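Local structure of amino acid adenylation domain-containing protein (Bacillus stratosphericus LAMA 585, 6ULY) at residues Pro70-Phe75 and His115-Leu120; Glu135-Ala140 and Leu148-Val153; Phe273-Ile278 and Thr296-Gly301; Ile327-Gly332 and Phe344-Gly349. The protein probably selects a branched-chain alpha-keto acid and activates it with ATP as an acyl adenylate, serving as an adenylation domain in nonribosomal depsipeptide synthesis. One frame throughout, in Å; residues are numbered along the deposited sequence.

Contact 1: Pro70-Phe75 and His115-Leu120; sequences PVFFQF and HHAWKL. With SO4 (sulfate ion), chain M; SO4 (sulfate ion), chain J.
F72 of strand 70-74 meets A117 and W118 of helix 109-120, and its side chain carries the strand's half of the contact. From CB, which already points at the helix, the first torsion sets CG opposite the backbone N (chi1 -155°), and the ring reaches outward from the strand. On the side of the ring turned from the helix, CD2 and CE2 have Q74 CG at the edge. CE1 comes closest to the helix: it sits 3.9 Å from A117 CB, which meets the ring at its edge, and 3.8 Å from W118 N. W118 adds its CB, 4.2 Å from F72 CE1, while its indole leads away toward H123 and W143. The far side of the same helix turn is polar. H115 ND1 and H116 ND1 both donate to one sulfate, at 3.0 Å to O4 and 2.9 Å to O1; H115 NE2 and K119 NZ hold a second. Both ions probably come from the crystallisation liquor. H116 NE2 also bonds E426 of the second subunit, so this helix face belongs to the subunit interface. Strand 70-74 lies between strands 125-128 and 94-97 of its sheet, with helix 109-120 packed over F72 and helix 78-91 over F73 and F75.

Contact 2: Glu135-Ala140 and Leu148-Val153; sequences EVQGLA and LRVAAV
L148 and V150 reach from the edge of a sheet to the turn where helix 130-137 gives way to helix 139-142, and almost everything between them is van der Waals contact. The aliphatic pairs come first. V150 turns both methyls to the helix end: CG1 lies 3.8 Å from V136 CG1, and CG2 lies 4.0 Å from Q137 CG, the side chains meeting at a slant. Of the Q137 side chain, it is CG that meets V150, the extended chain carrying the amide onward. L148 works through one methyl. With CG opposite the backbone N (chi1 -168°), its CD2 comes within 3.7 Å of A140 CB and 3.9 Å of L139 CB.

The second kind is methyl against backbone. L148 CD2 presses into the turn itself, 3.2 Å from A140 N and 3.7 Å from V136 O, with Q137 O close by. The polar groups it touches are already engaged within the turn, for L139 N bonds V136 O and A140 N bonds Q137 O, each at 3.2 Å.

Behind the pair, I126 of the neighbouring strand 125-128 backs both V136 and L148, and I133 backs V150. The contact thus rests on van der Waals packing of aliphatic groups, which seats the turn between two helices against the outermost strand, 150-152, and the backbone polar atoms it covers are already bonded within the turn.

Contact 3: Phe273-Ile278 and Thr296-Gly301; sequences FAFAMI and TCMING
F275 and N300 lie flat on each other, the phenyl ring and the carboxamide only 9° from parallel. The amide is stacked over one face and displaced toward the rim. N300 ND2 stands 3.6 Å above the ring plane, and N300 CG is 3.6 Å from F275 CE1. Both side chains start toward each other and then slide past in opposite directions; the asparagine does so with CG opposite its backbone N (chi1 -177°), which lays the amide along the ring. ND2 also donates to OD1 of N272, a bond that helps fix how the amide is turned. At the ring edge the strand's own backbone closes in, with I299 O near the plane and 3.9 Å from F275 CZ. M298 CB approaches F275 CE2 more loosely, at 4.4 Å.

W256 and F313 meet the same phenylalanine edge-to-face, so the ring has two aromatic neighbours besides the amide. The axes of helix 273-278 and strand 297-301 come within 9.6 Å at an angle of 115°. The side chain of I299, which starts away from the helix, comes within about 5 Å of the bound keto acyl adenylate. A helix packed across a strand from the parallel run of a mixed sheet belongs to the layered alpha/beta core of an ANL-family adenylation domain.

Contact 4: Ile327-Gly332 and Phe344-Gly349; sequences IRPAFG and FAIERG. With QA7 (5'-O-{(S)-hydroxy[(4-methyl-2-oxopentanoyl)oxy]phosphoryl}adenosine), chain C; SO4 (sulfate ion), chain E; SO4 (sulfate ion), chain L.
Strand 327-333 runs extended beside the irregular segment 344-349, their CA atoms nearest at R328 and F344 (5.6 Å), with I327 and I346 slightly farther apart. One water joins the main chains, giving its proton to I327 O at 2.6 Å and accepting from I346 N at 3.0 Å. I346 is the chief apolar piece. Its CB lies 3.5 Å from I327 O, and its CG1, set opposite the carbonyl carbon (chi1 -66°), presses on the proline ring, 3.5 Å from P329 CD; CG2 meets I327 CG2 more loosely. F344 starts away from the strand, but its ring comes back to cross the R328 chain at a slant: F344 CD1 is 3.8 Å from R328 CD. Guanidinium and ring planes are 61° apart, so this is an inclined contact rather than a stack, and the charged end goes on to N207 OD1.

Farther along the strand, A330 O takes a bond from the adenine amine N24 of the adenylate at 2.7 Å, and the F331 ring turns its edge to the ligand. Beyond the contact, R348 NH1 bonds O3 of a sulfate, probably from the crystallisation liquor, at 2.6 Å.

Strand 327-333 sits between strands 297-301 and 338-342, and helix 307-317 packs against both segments, its I310 touching I327 and I346.

Contacts 1 and 2 share one mixed sheet and touch directly, F75 packing on V153 and W118 on L148. Contacts 3 and 4 share the other mixed sheet, where strands 297-301 and 327-333 run side by side and M298 O and N300 O probably accept bonds from R328 N and A330 N. The two pairs lie far apart: contacts 2 and 4 are about 42 Å apart between centres, across the middle of the chain. Contact 3 is the deepest, an amide on a ring; contact 1 is buried but small and backs onto a subunit interface. Contact 2, partly buried at a sheet edge, is aliphatic packing without polar bonds between its segments, while contact 4 combines packing with a bridging water, on a strand whose far end binds the adenylate.

Contact 1: Pro70-Phe75 and His115-Leu120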
# COMPACT_ATOMS: atom_id res chain seq x y z
N PRO A 70 6.06 -17.47 -18.54
CA PRO A 70 4.83 -17.43 -17.74
C PRO A 70 3.59 -17.58 -18.61
O PRO A 70 3.59 -17.28 -19.81
CB PRO A 70 4.88 -16.05 -17.08
CG PRO A 70 5.66 -15.22 -18.03
CD PRO A 70 6.67 -16.13 -18.65
N VAL A 71 2.53 -18.06 -17.98
CA VAL A 71 1.23 -18.23 -18.62
C VAL A 71 0.17 -17.68 -17.69
O VAL A 71 0.10 -18.08 -16.52
CB VAL A 71 0.95 -19.71 -18.96
CG1 VAL A 71 -0.39 -19.85 -19.66
CG2 VAL A 71 2.07 -20.28 -19.80
N PHE A 72 -0.67 -16.80 -18.21
CA PHE A 72 -1.65 -16.07 -17.41
C PHE A 72 -2.97 -16.82 -17.43
O PHE A 72 -3.65 -16.86 -18.47
CB PHE A 72 -1.80 -14.65 -17.94
CG PHE A 72 -2.28 -13.66 -16.92
CD1 PHE A 72 -1.38 -12.90 -16.20
CD2 PHE A 72 -3.64 -13.49 -16.68
CE1 PHE A 72 -1.81 -11.99 -15.26
CE2 PHE A 72 -4.08 -12.57 -15.73
CZ PHE A 72 -3.16 -11.82 -15.03
N PHE A 73 -3.35 -17.40 -16.29
CA PHE A 73 -4.58 -18.18 -16.21
C PHE A 73 -5.78 -17.29 -15.94
O PHE A 73 -5.76 -16.46 -15.03
CB PHE A 73 -4.46 -19.24 -15.11
CG PHE A 73 -3.66 -20.45 -15.49
CD1 PHE A 73 -2.73 -20.40 -16.52
CD2 PHE A 73 -3.85 -21.65 -14.83
CE1 PHE A 73 -2.00 -21.51 -16.87
CE2 PHE A 73 -3.12 -22.77 -15.17
CZ PHE A 73 -2.20 -22.71 -16.20
N GLN A 74 -6.84 -17.48 -16.74
CA GLN A 74 -8.12 -16.77 -16.58
C GLN A 74 -9.22 -17.79 -16.88
O GLN A 74 -9.69 -17.89 -18.01
CB GLN A 74 -8.19 -15.55 -17.50
CG GLN A 74 -7.37 -14.37 -17.02
CD GLN A 74 -7.98 -13.70 -15.81
OE1 GLN A 74 -8.74 -12.74 -15.94
NE2 GLN A 74 -7.65 -14.20 -14.62
N PHE A 75 -9.61 -18.53 -15.85
CA PHE A 75 -10.48 -19.68 -16.01
C PHE A 75 -11.75 -19.53 -15.18
O PHE A 75 -11.73 -18.97 -14.08
CB PHE A 75 -9.77 -20.98 -15.61
CG PHE A 75 -8.73 -21.42 -16.59
CD1 PHE A 75 -9.09 -22.02 -17.78
CD2 PHE A 75 -7.39 -21.22 -16.32
CE1 PHE A 75 -8.14 -22.42 -18.69
CE2 PHE A 75 -6.42 -21.62 -17.23
CZ PHE A 75 -6.80 -22.21 -18.41
N HIS A 115 -4.10 -6.14 -15.28
CA HIS A 115 -3.19 -5.44 -16.18
C HIS A 115 -1.81 -5.28 -15.55
O HIS A 115 -0.79 -5.41 -16.24
CB HIS A 115 -3.76 -4.07 -16.54
CG HIS A 115 -2.85 -3.25 -17.41
ND1 HIS A 115 -1.86 -2.45 -16.90
CD2 HIS A 115 -2.79 -3.12 -18.75
CE1 HIS A 115 -1.22 -1.86 -17.89
NE2 HIS A 115 -1.76 -2.25 -19.03
N HIS A 116 -1.76 -4.97 -14.26
CA HIS A 116 -0.48 -4.80 -13.59
C HIS A 116 0.35 -6.07 -13.68
O HIS A 116 1.49 -6.06 -14.17
CB HIS A 116 -0.69 -4.39 -12.13
CG HIS A 116 0.58 -4.36 -11.33
ND1 HIS A 116 1.41 -3.26 -11.29
CD2 HIS A 116 1.17 -5.31 -10.55
CE1 HIS A 116 2.45 -3.52 -10.51
NE2 HIS A 116 2.32 -4.76 -10.06
N ALA A 117 -0.20 -7.19 -13.20
CA ALA A 117 0.52 -8.45 -13.25
C ALA A 117 0.85 -8.84 -14.69
O ALA A 117 1.96 -9.31 -14.98
CB ALA A 117 -0.30 -9.56 -12.59
N TRP A 118 -0.10 -8.65 -15.60
CA TRP A 118 0.13 -9.00 -17.00
C TRP A 118 1.33 -8.23 -17.55
O TRP A 118 2.20 -8.81 -18.21
CB TRP A 118 -1.13 -8.72 -17.81
CG TRP A 118 -0.99 -8.86 -19.28
CD1 TRP A 118 -0.99 -10.02 -20.01
CD2 TRP A 118 -0.87 -7.79 -20.23
NE1 TRP A 118 -0.85 -9.73 -21.35
CE2 TRP A 118 -0.78 -8.37 -21.51
CE3 TRP A 118 -0.82 -6.39 -20.12
CZ2 TRP A 118 -0.65 -7.61 -22.67
CZ3 TRP A 118 -0.68 -5.64 -21.27
CH2 TRP A 118 -0.60 -6.25 -22.53
N LYS A 119 1.38 -6.93 -17.27
CA LYS A 119 2.51 -6.12 -17.72
C LYS A 119 3.79 -6.48 -16.99
O LYS A 119 4.88 -6.48 -17.58
CB LYS A 119 2.19 -4.63 -17.53
CG LYS A 119 3.25 -3.68 -18.05
CD LYS A 119 2.77 -2.23 -17.98
CE LYS A 119 3.84 -1.26 -18.48
NZ LYS A 119 3.38 0.17 -18.44
N LEU A 120 3.70 -6.80 -15.69
CA LEU A 120 4.88 -7.19 -14.95
C LEU A 120 5.51 -8.45 -15.52
O LEU A 120 6.74 -8.61 -15.50
CB LEU A 120 4.53 -7.40 -13.47
CG LEU A 120 5.72 -7.57 -12.52
CD1 LEU A 120 6.60 -6.32 -12.54
CD2 LEU A 120 5.25 -7.89 -11.11
S SO4 M . 0.09 -0.70 -14.29
O1 SO4 M . 1.09 -1.26 -13.43
O2 SO4 M . -0.18 0.65 -13.88
O3 SO4 M . 0.57 -0.70 -15.64
O4 SO4 M . -1.11 -1.47 -14.20
S SO4 J . 1.03 -1.27 -21.66
O1 SO4 J . 1.58 -0.56 -22.78
O2 SO4 J . 1.15 -0.43 -20.48
O3 SO4 J . -0.37 -1.55 -21.89
O4 SO4 J . 1.75 -2.52 -21.48

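Contact 2: Glu135-Ala140 and Leu148-Val153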
# COMPACT_ATOMS: atom_id res chain seq x y z
N GLU A 135 -14.93 -12.52 -23.47
CA GLU A 135 -14.73 -11.48 -22.47
C GLU A 135 -13.25 -11.11 -22.34
O GLU A 135 -12.88 -9.94 -22.42
CB GLU A 135 -15.28 -11.93 -21.12
CG GLU A 135 -16.78 -12.20 -21.12
CD GLU A 135 -17.25 -12.97 -19.89
OE1 GLU A 135 -17.60 -14.16 -20.04
OE2 GLU A 135 -17.24 -12.39 -18.79
N VAL A 136 -12.40 -12.12 -22.14
CA VAL A 136 -10.98 -11.85 -21.92
C VAL A 136 -10.37 -11.12 -23.11
O VAL A 136 -9.46 -10.29 -22.94
CB VAL A 136 -10.22 -13.16 -21.63
CG1 VAL A 136 -8.73 -12.93 -21.64
CG2 VAL A 136 -10.67 -13.75 -20.30
N GLN A 137 -10.85 -11.40 -24.32
CA GLN A 137 -10.33 -10.70 -25.49
C GLN A 137 -10.68 -9.22 -25.47
O GLN A 137 -9.98 -8.43 -26.11
CB GLN A 137 -10.87 -11.35 -26.78
CG GLN A 137 -10.14 -12.63 -27.17
CD GLN A 137 -10.79 -13.35 -28.35
OE1 GLN A 137 -11.99 -13.19 -28.61
NE2 GLN A 137 -10.00 -14.14 -29.06
N GLY A 138 -11.73 -8.84 -24.75
CA GLY A 138 -12.08 -7.43 -24.64
C GLY A 138 -11.03 -6.59 -23.97
O GLY A 138 -11.02 -5.36 -24.14
N LEU A 139 -10.13 -7.21 -23.20
CA LEU A 139 -9.06 -6.46 -22.55
C LEU A 139 -8.16 -5.76 -23.55
O LEU A 139 -7.46 -4.80 -23.18
CB LEU A 139 -8.23 -7.40 -21.67
CG LEU A 139 -9.00 -8.07 -20.53
CD1 LEU A 139 -8.15 -9.14 -19.86
CD2 LEU A 139 -9.46 -7.04 -19.52
N ALA A 140 -8.14 -6.20 -24.81
CA ALA A 140 -7.33 -5.54 -25.82
C ALA A 140 -7.78 -4.10 -26.03
O ALA A 140 -6.95 -3.22 -26.29
CB ALA A 140 -7.39 -6.31 -27.14
N LEU A 148 -1.95 -8.17 -26.62
CA LEU A 148 -2.77 -9.18 -25.95
C LEU A 148 -2.85 -10.43 -26.81
O LEU A 148 -3.06 -10.36 -28.02
CB LEU A 148 -4.17 -8.63 -25.68
CG LEU A 148 -5.03 -9.48 -24.75
CD1 LEU A 148 -4.44 -9.50 -23.35
CD2 LEU A 148 -6.46 -8.97 -24.71
N ARG A 149 -2.67 -11.59 -26.17
CA ARG A 149 -2.76 -12.89 -26.83
C ARG A 149 -3.57 -13.82 -25.94
O ARG A 149 -3.25 -13.98 -24.76
CB ARG A 149 -1.38 -13.48 -27.10
CG ARG A 149 -0.61 -12.80 -28.22
CD ARG A 149 0.84 -13.26 -28.25
NE ARG A 149 1.61 -12.61 -29.30
CZ ARG A 149 2.93 -12.72 -29.45
NH1 ARG A 149 3.63 -13.46 -28.61
NH2 ARG A 149 3.54 -12.09 -30.44
N VAL A 150 -4.62 -14.41 -26.50
CA VAL A 150 -5.53 -15.27 -25.75
C VAL A 150 -5.69 -16.59 -26.50
O VAL A 150 -5.57 -16.66 -27.72
CB VAL A 150 -6.90 -14.60 -25.54
CG1 VAL A 150 -7.69 -15.32 -24.46
CG2 VAL A 150 -6.73 -13.13 -25.20
N ALA A 151 -5.97 -17.65 -25.74
CA ALA A 151 -6.18 -18.97 -26.31
C ALA A 151 -7.00 -19.80 -25.33
O ALA A 151 -6.75 -19.76 -24.12
CB ALA A 151 -4.85 -19.67 -26.63
N ALA A 152 -7.98 -20.53 -25.85
CA ALA A 152 -8.83 -21.38 -25.03
C ALA A 152 -8.21 -22.76 -24.89
O ALA A 152 -7.48 -23.23 -25.76
CB ALA A 152 -10.23 -21.49 -25.63
N VAL A 153 -8.54 -23.42 -23.78
CA VAL A 153 -7.97 -24.73 -23.47
C VAL A 153 -8.75 -25.85 -24.13
O VAL A 153 -8.15 -26.79 -24.67
CB VAL A 153 -7.91 -24.91 -21.94
CG1 VAL A 153 -7.74 -26.37 -21.57
CG2 VAL A 153 -6.78 -24.08 -21.35

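Contact 3: Phe273-Ile278 and Thr296-Gly301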
# COMPACT_ATOMS: atom_id res chain seq x y z
N PHE A 273 -16.12 -17.92 6.83
CA PHE A 273 -17.40 -17.38 6.37
C PHE A 273 -18.31 -18.48 5.85
O PHE A 273 -19.53 -18.42 6.03
CB PHE A 273 -17.17 -16.31 5.29
CG PHE A 273 -16.83 -16.87 3.93
CD1 PHE A 273 -15.51 -16.92 3.51
CD2 PHE A 273 -17.82 -17.33 3.08
CE1 PHE A 273 -15.19 -17.44 2.26
CE2 PHE A 273 -17.50 -17.84 1.84
CZ PHE A 273 -16.19 -17.89 1.43
N ALA A 274 -17.74 -19.49 5.19
CA ALA A 274 -18.56 -20.57 4.65
C ALA A 274 -19.25 -21.33 5.77
O ALA A 274 -20.42 -21.71 5.64
CB ALA A 274 -17.70 -21.51 3.80
N PHE A 275 -18.54 -21.56 6.87
CA PHE A 275 -19.17 -22.21 8.02
C PHE A 275 -20.31 -21.35 8.56
O PHE A 275 -21.37 -21.87 8.92
CB PHE A 275 -18.14 -22.48 9.11
CG PHE A 275 -17.07 -23.45 8.71
CD1 PHE A 275 -15.99 -23.04 7.93
CD2 PHE A 275 -17.12 -24.78 9.10
CE1 PHE A 275 -15.01 -23.93 7.56
CE2 PHE A 275 -16.14 -25.67 8.73
CZ PHE A 275 -15.08 -25.25 7.96
N ALA A 276 -20.10 -20.04 8.62
CA ALA A 276 -21.16 -19.15 9.08
C ALA A 276 -22.33 -19.13 8.10
O ALA A 276 -23.49 -19.04 8.51
CB ALA A 276 -20.61 -17.74 9.29
N MET A 277 -22.04 -19.20 6.80
CA MET A 277 -23.11 -19.23 5.81
C MET A 277 -23.99 -20.46 6.01
O MET A 277 -25.23 -20.36 5.97
CB MET A 277 -22.53 -19.22 4.39
CG MET A 277 -21.96 -17.88 3.96
SD MET A 277 -21.29 -17.90 2.28
CE MET A 277 -22.80 -17.84 1.31
N ILE A 278 -23.38 -21.62 6.25
CA ILE A 278 -24.16 -22.83 6.50
C ILE A 278 -25.01 -22.67 7.75
O ILE A 278 -26.17 -23.08 7.79
CB ILE A 278 -23.23 -24.06 6.59
CG1 ILE A 278 -22.53 -24.31 5.25
CG2 ILE A 278 -24.00 -25.30 7.02
CD1 ILE A 278 -23.43 -24.93 4.19
N THR A 296 -13.99 -36.59 7.88
CA THR A 296 -13.06 -36.62 9.00
C THR A 296 -12.26 -35.33 9.16
O THR A 296 -11.73 -35.10 10.25
CB THR A 296 -12.07 -37.79 8.85
OG1 THR A 296 -11.33 -37.64 7.63
CG2 THR A 296 -12.81 -39.12 8.83
N CYS A 297 -12.17 -34.49 8.13
CA CYS A 297 -11.27 -33.34 8.13
C CYS A 297 -11.95 -32.17 7.44
O CYS A 297 -12.04 -32.13 6.21
CB CYS A 297 -9.96 -33.70 7.45
SG CYS A 297 -8.85 -32.30 7.17
N MET A 298 -12.42 -31.20 8.22
CA MET A 298 -12.97 -29.95 7.70
C MET A 298 -12.02 -28.83 8.11
O MET A 298 -12.14 -28.27 9.20
CB MET A 298 -14.38 -29.70 8.21
CG MET A 298 -15.37 -30.80 7.91
SD MET A 298 -17.07 -30.23 8.08
CE MET A 298 -17.26 -29.37 6.52
N ILE A 299 -11.07 -28.52 7.23
CA ILE A 299 -10.10 -27.47 7.53
C ILE A 299 -10.79 -26.12 7.45
O ILE A 299 -11.51 -25.82 6.49
CB ILE A 299 -8.90 -27.56 6.58
CG1 ILE A 299 -8.06 -28.79 6.92
CG2 ILE A 299 -8.07 -26.28 6.66
CD1 ILE A 299 -7.12 -29.22 5.81
N ASN A 300 -10.57 -25.29 8.47
CA ASN A 300 -11.12 -23.95 8.56
C ASN A 300 -9.96 -22.97 8.62
O ASN A 300 -9.26 -22.88 9.64
CB ASN A 300 -12.03 -23.82 9.79
CG ASN A 300 -12.70 -22.47 9.88
OD1 ASN A 300 -12.30 -21.51 9.22
ND2 ASN A 300 -13.72 -22.37 10.73
N GLY A 301 -9.73 -22.24 7.53
CA GLY A 301 -8.61 -21.31 7.48
C GLY A 301 -8.74 -20.33 6.35
O GLY A 301 -9.57 -20.48 5.45

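Contact 4: Ile327-Gly332 and Phe344-Gly349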
# COMPACT_ATOMS: atom_id res chain seq x y z
N ILE A 327 -13.44 -30.46 12.53
CA ILE A 327 -13.05 -29.10 12.17
C ILE A 327 -11.62 -28.85 12.63
O ILE A 327 -11.32 -28.94 13.82
CB ILE A 327 -14.01 -28.06 12.77
CG1 ILE A 327 -15.31 -28.03 11.97
CG2 ILE A 327 -13.34 -26.68 12.80
CD1 ILE A 327 -16.35 -27.06 12.51
N ARG A 328 -10.74 -28.54 11.68
CA ARG A 328 -9.33 -28.30 11.96
C ARG A 328 -8.97 -26.87 11.58
O ARG A 328 -8.75 -26.57 10.40
CB ARG A 328 -8.46 -29.30 11.19
CG ARG A 328 -8.78 -30.73 11.54
CD ARG A 328 -7.80 -31.71 10.93
NE ARG A 328 -8.30 -33.08 11.01
CZ ARG A 328 -7.73 -34.12 10.41
NH1 ARG A 328 -6.64 -33.97 9.67
NH2 ARG A 328 -8.27 -35.33 10.54
N PRO A 329 -8.93 -25.94 12.54
CA PRO A 329 -8.43 -24.60 12.24
C PRO A 329 -7.02 -24.66 11.66
O PRO A 329 -6.21 -25.52 12.03
CB PRO A 329 -8.45 -23.89 13.60
CG PRO A 329 -9.49 -24.62 14.38
CD PRO A 329 -9.43 -26.05 13.92
N ALA A 330 -6.74 -23.76 10.72
CA ALA A 330 -5.44 -23.72 10.08
C ALA A 330 -5.13 -22.29 9.65
O ALA A 330 -6.03 -21.48 9.44
CB ALA A 330 -5.38 -24.66 8.87
N PHE A 331 -3.83 -22.00 9.53
CA PHE A 331 -3.36 -20.70 9.06
C PHE A 331 -2.25 -20.90 8.05
O PHE A 331 -1.45 -21.84 8.15
CB PHE A 331 -2.87 -19.82 10.22
CG PHE A 331 -1.75 -18.89 9.84
CD1 PHE A 331 -2.01 -17.69 9.20
CD2 PHE A 331 -0.43 -19.23 10.09
CE1 PHE A 331 -0.98 -16.84 8.84
CE2 PHE A 331 0.60 -18.38 9.73
CZ PHE A 331 0.32 -17.19 9.10
N GLY A 332 -2.19 -20.00 7.08
CA GLY A 332 -1.11 -20.02 6.12
C GLY A 332 -1.15 -18.78 5.26
O GLY A 332 -1.99 -17.89 5.44
N PHE A 344 -5.85 -29.74 15.94
CA PHE A 344 -6.63 -30.97 16.01
C PHE A 344 -7.39 -31.09 17.33
O PHE A 344 -7.64 -32.20 17.81
CB PHE A 344 -5.72 -32.19 15.84
CG PHE A 344 -4.74 -32.07 14.71
CD1 PHE A 344 -5.09 -32.45 13.43
CD2 PHE A 344 -3.47 -31.57 14.94
CE1 PHE A 344 -4.18 -32.34 12.39
CE2 PHE A 344 -2.56 -31.45 13.91
CZ PHE A 344 -2.92 -31.84 12.64
N ALA A 345 -7.77 -29.96 17.92
CA ALA A 345 -8.30 -29.92 19.27
C ALA A 345 -9.73 -29.42 19.36
O ALA A 345 -10.29 -29.39 20.46
CB ALA A 345 -7.41 -29.05 20.17
N ILE A 346 -10.34 -28.99 18.25
CA ILE A 346 -11.71 -28.50 18.29
C ILE A 346 -12.66 -29.68 18.49
O ILE A 346 -12.56 -30.70 17.79
CB ILE A 346 -12.05 -27.72 17.01
CG1 ILE A 346 -11.21 -26.44 16.93
CG2 ILE A 346 -13.54 -27.41 16.95
CD1 ILE A 346 -11.50 -25.42 18.03
N GLU A 347 -13.58 -29.55 19.45
CA GLU A 347 -14.50 -30.62 19.81
C GLU A 347 -15.88 -30.05 20.05
O GLU A 347 -16.03 -29.07 20.80
CB GLU A 347 -14.01 -31.36 21.06
CG GLU A 347 -12.72 -32.13 20.86
CD GLU A 347 -12.11 -32.58 22.17
OE1 GLU A 347 -12.57 -32.11 23.24
OE2 GLU A 347 -11.18 -33.41 22.14
N ARG A 348 -16.89 -30.65 19.42
CA ARG A 348 -18.27 -30.19 19.62
C ARG A 348 -18.64 -30.20 21.10
O ARG A 348 -19.22 -29.24 21.61
CB ARG A 348 -19.24 -31.07 18.82
CG ARG A 348 -20.68 -30.56 18.83
CD ARG A 348 -21.70 -31.70 18.88
NE ARG A 348 -21.48 -32.70 17.84
CZ ARG A 348 -21.14 -33.97 18.05
NH1 ARG A 348 -21.00 -34.45 19.28
NH2 ARG A 348 -20.97 -34.77 17.01
N GLY A 349 -18.31 -31.29 21.80
CA GLY A 349 -18.67 -31.44 23.19
C GLY A 349 -17.85 -30.65 24.18
O GLY A 349 -18.13 -30.71 25.38
C01 QA7 C . -5.00 -22.25 5.58
C02 QA7 C . -5.11 -21.58 4.26
C03 QA7 C . -4.40 -22.40 3.21
C04 QA7 C . -4.64 -20.18 4.49
C05 QA7 C . -3.78 -19.54 3.44
C06 QA7 C . -4.16 -18.20 2.91
C10 QA7 C . -2.97 -15.13 4.01
C11 QA7 C . -3.42 -14.33 5.03
C12 QA7 C . -2.49 -14.53 6.30
C13 QA7 C . -3.23 -14.29 7.25
C14 QA7 C . -4.77 -14.66 6.78
C16 QA7 C . -4.99 -17.03 6.93
C18 QA7 C . -5.87 -17.27 8.85
C19 QA7 C . -6.44 -17.68 10.05
C21 QA7 C . -6.57 -15.55 10.72
C23 QA7 C . -5.69 -15.97 8.66
N15 QA7 C . -5.15 -15.84 7.44
N17 QA7 C . -5.43 -17.91 7.77
N20 QA7 C . -6.76 -16.80 10.94
N22 QA7 C . -6.06 -15.12 9.63
N24 QA7 C . -6.64 -19.04 10.29
O07 QA7 C . -3.37 -17.51 2.06
O09 QA7 C . -3.71 -14.97 2.85
O25 QA7 C . -4.75 -14.80 5.53
O26 QA7 C . -3.34 -12.90 7.62
O27 QA7 C . -1.22 -13.73 6.34
O28 QA7 C . -4.39 -15.90 0.61
O29 QA7 C . -2.23 -15.62 1.10
O30 QA7 C . -5.14 -17.75 3.25
O31 QA7 C . -2.84 -20.06 3.09
P08 QA7 C . -3.46 -15.98 1.67
S SO4 E . -19.40 -37.81 18.20
O1 SO4 E . -18.43 -38.38 19.09
O2 SO4 E . -19.21 -36.39 18.13
O3 SO4 E . -19.26 -38.38 16.89
O4 SO4 E . -20.72 -38.08 18.70
S SO4 L . -22.01 -33.59 23.09
O1 SO4 L . -21.21 -34.07 24.15
O2 SO4 L . -22.04 -32.18 23.11
O3 SO4 L . -21.50 -34.06 21.85
O4 SO4 L . -23.34 -34.06 23.25
O HOH W 1 -9.57 -29.81 15.47